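Local structure of lipid binding protein (Grifola frondosa, 5H0Q) at residues 45-48 against 49-52; 136-139 against 140-144. The protein binds lipids and probably recognises membrane domains in which sphingomyelin and cholesterol occur together. All blocks are in the same frame, centred on the assembly; numbering follows the deposited sequence.

Interaction 1 (45-48 against 49-52)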
loop_
_atom_site.group_PDB
_atom_site.type_symbol
_atom_site.label_atom_id
_atom_site.label_comp_id
_atom_site.label_asym_id
_atom_site.label_seq_id
_atom_site.Cartn_x
_atom_site.Cartn_y
_atom_site.Cartn_z
ATOM N N GLU A 45 -6.806 -0.947 -11.042
ATOM C CA GLU A 45 -6.551 -2.255 -11.645
ATOM C C GLU A 45 -6.130 -2.124 -13.107
ATOM O O GLU A 45 -5.228 -2.828 -13.560
ATOM C CB GLU A 45 -7.788 -3.145 -11.518
ATOM C CG GLU A 45 -8.178 -3.428 -10.085
ATOM C CD GLU A 45 -9.317 -4.415 -9.936
ATOM O OE1 GLU A 45 -9.892 -4.845 -10.956
ATOM O OE2 GLU A 45 -9.630 -4.763 -8.778
ATOM N N LYS A 46 -6.737 -1.202 -13.851
ATOM C CA LYS A 46 -6.302 -0.976 -15.230
ATOM C C LYS A 46 -4.825 -0.586 -15.282
ATOM O O LYS A 46 -4.091 -1.016 -16.182
ATOM C CB LYS A 46 -7.173 0.101 -15.878
ATOM C CG LYS A 46 -6.865 0.398 -17.323
ATOM C CD LYS A 46 -7.678 1.588 -17.791
ATOM C CE LYS A 46 -7.519 1.809 -19.289
ATOM N NZ LYS A 46 -8.329 2.959 -19.766
ATOM N N ARG A 47 -4.367 0.230 -14.325
ATOM C CA ARG A 47 -2.956 0.600 -14.304
ATOM C C ARG A 47 -2.075 -0.588 -13.928
ATOM O O ARG A 47 -0.983 -0.761 -14.492
ATOM C CB ARG A 47 -2.730 1.762 -13.331
ATOM C CG ARG A 47 -1.281 2.214 -13.216
ATOM C CD ARG A 47 -0.740 2.649 -14.583
ATOM N NE ARG A 47 0.543 3.329 -14.459
ATOM C CZ ARG A 47 1.391 3.516 -15.466
ATOM N NH1 ARG A 47 1.111 3.072 -16.677
ATOM N NH2 ARG A 47 2.535 4.143 -15.255
ATOM N N GLN A 48 -2.515 -1.417 -12.974
ATOM C CA GLN A 48 -1.766 -2.643 -12.692
ATOM C C GLN A 48 -1.604 -3.477 -13.959
ATOM O O GLN A 48 -0.518 -4.012 -14.224
ATOM C CB GLN A 48 -2.464 -3.466 -11.615
ATOM C CG GLN A 48 -2.348 -2.891 -10.193
ATOM C CD GLN A 48 -3.195 -3.652 -9.213
ATOM O OE1 GLN A 48 -4.412 -3.708 -9.357
ATOM N NE2 GLN A 48 -2.571 -4.223 -8.200
ATOM N N ALA A 49 -2.673 -3.604 -14.755
ATOM C CA ALA A 49 -2.592 -4.407 -15.968
ATOM C C ALA A 49 -1.617 -3.798 -16.963
ATOM O O ALA A 49 -0.850 -4.529 -17.603
ATOM C CB ALA A 49 -3.984 -4.550 -16.586
ATOM N N GLU A 50 -1.669 -2.467 -17.149
ATOM C CA GLU A 50 -0.723 -1.785 -18.037
ATOM C C GLU A 50 0.709 -2.112 -17.654
ATOM O O GLU A 50 1.535 -2.457 -18.507
ATOM C CB GLU A 50 -0.883 -0.266 -17.970
ATOM C CG GLU A 50 -2.152 0.354 -18.489
ATOM C CD GLU A 50 -2.201 1.840 -18.143
ATOM O OE1 GLU A 50 -3.300 2.352 -17.842
ATOM O OE2 GLU A 50 -1.135 2.492 -18.145
ATOM N N LEU A 51 1.034 -1.901 -16.372
ATOM C CA LEU A 51 2.390 -2.134 -15.885
ATOM C C LEU A 51 2.815 -3.582 -16.090
ATOM O O LEU A 51 3.963 -3.852 -16.455
ATOM C CB LEU A 51 2.501 -1.751 -14.398
ATOM C CG LEU A 51 2.378 -0.256 -14.115
ATOM C CD1 LEU A 51 2.287 -0.019 -12.605
ATOM C CD2 LEU A 51 3.557 0.494 -14.706
ATOM N N LYS A 52 1.917 -4.531 -15.828
ATOM C CA LYS A 52 2.253 -5.938 -16.024
ATOM C C LYS A 52 2.495 -6.240 -17.493
ATOM O O LYS A 52 3.455 -6.936 -17.843
ATOM C CB LYS A 52 1.143 -6.828 -15.462
ATOM C CG LYS A 52 1.325 -8.312 -15.795
ATOM C CD LYS A 52 0.348 -9.195 -15.029
ATOM C CE LYS A 52 0.546 -10.670 -15.352
ATOM N NZ LYS A 52 -0.242 -11.549 -14.446
#
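Arg47 and Leu51, one helical turn apart, make the tightly packed side of this contact, and Glu50 grips the same arginine from the exposed side. CD2 of Leu51 lies over the centre of one guanidinium face, 3.8 Å from CZ of Arg47. The arginine chain leaves with CG anti to the backbone N (chi1 179°) and then bends at chi2, which swings its end forward along the helix to both partners. NH1 of Arg47 donates to OE2 of Glu50 at 2.7 Å, a salt bridge between groups whose planes are 62° apart; the carboxylate oxygen is met from above its plane. A methyl over its face and a carboxylate at its edge probably restrict rotation of the guanidinium. Leu51 also reaches Val101, Ile103 and Leu62, and the buried amide of Gln48 is satisfied by Leu62 O and Arg64. The solvent side is looser: extended Lys46 passes Glu50 with its NZ still 5.4 Å from OE1 of Glu50. Successive i to i+4 backbone bonds, such as Leu51 N to Arg47 O at 3.0 Å, run beneath these side chains, as is typical of an amphipathic alpha-helix packed on a beta-sheet, here helix 41-55.

Interaction 2 (136-139 against 140-144)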
loop_
_atom_site.group_PDB
_atom_site.type_symbol
_atom_site.label_atom_id
_atom_site.label_comp_id
_atom_site.label_asym_id
_atom_site.label_seq_id
_atom_site.Cartn_x
_atom_site.Cartn_y
_atom_site.Cartn_z
ATOM N N TRP A 136 12.097 -15.617 -6.544
ATOM C CA TRP A 136 12.407 -16.231 -7.828
ATOM C C TRP A 136 12.232 -17.736 -7.763
ATOM O O TRP A 136 11.776 -18.355 -8.734
ATOM C CB TRP A 136 13.827 -15.862 -8.241
ATOM C CG TRP A 136 14.140 -16.115 -9.697
ATOM C CD1 TRP A 136 13.877 -15.287 -10.757
ATOM C CD2 TRP A 136 14.786 -17.260 -10.233
ATOM N NE1 TRP A 136 14.320 -15.855 -11.920
ATOM C CE2 TRP A 136 14.883 -17.073 -11.626
ATOM C CE3 TRP A 136 15.288 -18.434 -9.670
ATOM C CZ2 TRP A 136 15.459 -18.009 -12.461
ATOM C CZ3 TRP A 136 15.867 -19.369 -10.505
ATOM C CH2 TRP A 136 15.946 -19.152 -11.886
ATOM N N ASN A 137 12.573 -18.351 -6.625
ATOM C CA ASN A 137 12.470 -19.798 -6.468
ATOM C C ASN A 137 11.049 -20.144 -6.041
ATOM O O ASN A 137 10.646 -19.864 -4.902
ATOM C CB ASN A 137 13.497 -20.294 -5.454
ATOM C CG ASN A 137 13.431 -21.782 -5.236
ATOM O OD1 ASN A 137 12.405 -22.417 -5.469
ATOM N ND2 ASN A 137 14.530 -22.350 -4.764
ATOM N N ARG A 138 10.286 -20.759 -6.938
ATOM C CA ARG A 138 8.867 -20.939 -6.682
ATOM C C ARG A 138 8.565 -22.191 -5.877
ATOM O O ARG A 138 7.394 -22.574 -5.757
ATOM C CB ARG A 138 8.091 -20.920 -7.997
ATOM C CG ARG A 138 8.302 -19.630 -8.798
ATOM C CD ARG A 138 8.101 -18.346 -7.957
ATOM N NE ARG A 138 6.734 -18.202 -7.466
ATOM C CZ ARG A 138 6.243 -17.078 -6.940
ATOM N NH1 ARG A 138 6.992 -15.991 -6.836
ATOM N NH2 ARG A 138 4.988 -17.020 -6.547
ATOM N N SER A 139 9.574 -22.806 -5.262
ATOM C CA SER A 139 9.290 -23.665 -4.121
ATOM C C SER A 139 8.680 -22.870 -2.973
ATOM O O SER A 139 8.048 -23.452 -2.080
ATOM C CB SER A 139 10.569 -24.369 -3.667
ATOM O OG SER A 139 11.012 -25.299 -4.645
ATOM N N TRP A 140 8.832 -21.553 -2.993
ATOM C CA TRP A 140 8.288 -20.663 -1.978
ATOM C C TRP A 140 7.168 -19.813 -2.575
ATOM O O TRP A 140 7.009 -19.708 -3.794
ATOM C CB TRP A 140 9.401 -19.778 -1.401
ATOM C CG TRP A 140 10.627 -20.550 -0.987
ATOM C CD1 TRP A 140 11.724 -20.821 -1.758
ATOM C CD2 TRP A 140 10.880 -21.156 0.290
ATOM N NE1 TRP A 140 12.640 -21.548 -1.041
ATOM C CE2 TRP A 140 12.148 -21.771 0.216
ATOM C CE3 TRP A 140 10.160 -21.238 1.486
ATOM C CZ2 TRP A 140 12.713 -22.456 1.295
ATOM C CZ3 TRP A 140 10.724 -21.923 2.557
ATOM C CH2 TRP A 140 11.987 -22.524 2.450
ATOM N N ASP A 141 6.387 -19.191 -1.697
ATOM C CA ASP A 141 5.206 -18.450 -2.104
ATOM C C ASP A 141 5.461 -16.955 -2.046
ATOM O O ASP A 141 6.304 -16.470 -1.278
ATOM C CB ASP A 141 4.015 -18.779 -1.205
ATOM C CG ASP A 141 3.770 -20.257 -1.089
ATOM O OD1 ASP A 141 3.993 -20.963 -2.090
ATOM O OD2 ASP A 141 3.356 -20.702 0.001
ATOM N N SER A 142 4.685 -16.228 -2.849
ATOM C CA SER A 142 4.608 -14.779 -2.710
ATOM C C SER A 142 4.135 -14.399 -1.315
ATOM O O SER A 142 3.241 -15.043 -0.747
ATOM C CB SER A 142 3.648 -14.198 -3.733
ATOM O OG SER A 142 3.931 -14.683 -5.045
ATOM N N GLN A 143 4.711 -13.313 -0.788
ATOM C CA GLN A 143 4.456 -12.857 0.578
ATOM C C GLN A 143 4.128 -11.374 0.606
ATOM O O GLN A 143 4.624 -10.592 -0.213
ATOM C CB GLN A 143 5.666 -13.122 1.502
ATOM C CG GLN A 143 6.083 -14.594 1.579
ATOM C CD GLN A 143 5.000 -15.483 2.152
ATOM O OE1 GLN A 143 4.270 -15.089 3.066
ATOM N NE2 GLN A 143 4.899 -16.696 1.629
ATOM N N VAL A 144 3.334 -10.978 1.612
ATOM C CA VAL A 144 2.978 -9.584 1.841
ATOM C C VAL A 144 2.940 -9.354 3.349
ATOM O O VAL A 144 2.653 -10.272 4.117
ATOM C CB VAL A 144 1.628 -9.228 1.189
ATOM C CG1 VAL A 144 0.510 -9.988 1.847
ATOM C CG2 VAL A 144 1.375 -7.751 1.208
#
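Trp140 N donates to Asn137 O at 3.1 Å, closing a type I beta turn over residues 137-140 in the loop between the antiparallel strands 126-134 and 143-150. An Asx turn is built into its first half: OD1 of Asn137 accepts from Ser139 N at 2.9 Å. With chi1 of Asn137 near 180°, the carboxamide points away from its own backbone N and lies beside its carbonyl carbon, where OD1 meets Ser139 N. The same amide crosses the Trp140 indole obliquely, CG of Asn137 4.0 Å from CD1 of Trp140, its plane turned 73° from the ring. Asn137 O lies at the indole edge, in the ring plane, while CB of Ser139 comes over one face; the tryptophan is thus seated on the turn by its pyrrole side, although the residue as a whole is exposed.

Arg138 leaves the turn on a different course. Bends at chi2 and chi3 fold its chain back toward the strand that follows, and the guanidinium passes Trp140 O, which sits 3.9 Å above one face, offset toward the rim. Asn134 OD1 accepts from NH1 of Arg138 and is also hydrogen-bonded to the Ser142 hydroxyl; Pro135 O is a further acceptor for NH1. Several bonds therefore hold the guanidinium in place and tie the beginning of the loop to its end. The buried Ser142 completes the link: its OG lies in the guanidinium plane and takes a nearly straight bond from NH2 of Arg138, 3.0 Å long with an angle of 169° at the hydrogen.

How the interactions relate
Interaction 1 comes first along the chain, on helix 41-55, and interaction 2 follows much later, in the loop leading into strand 143-150. Their centres are 21 Å apart and their nearest atoms about 11 Å, so they do not touch. Both belong to the Nakanori-like part of the chain, but to different layers: the helix packs on strands 60-68, 99-105 and 193-201 of the mixed sheet, whereas the loop joins two strands of the five-stranded antiparallel sheet. Glu191 lies near both: its carboxylate makes a long, weak ion pair with Lys52, and its backbone N a weak hydrogen bond to OG of Ser142. The contacts thus lie in separate elements of one two-sheet fold.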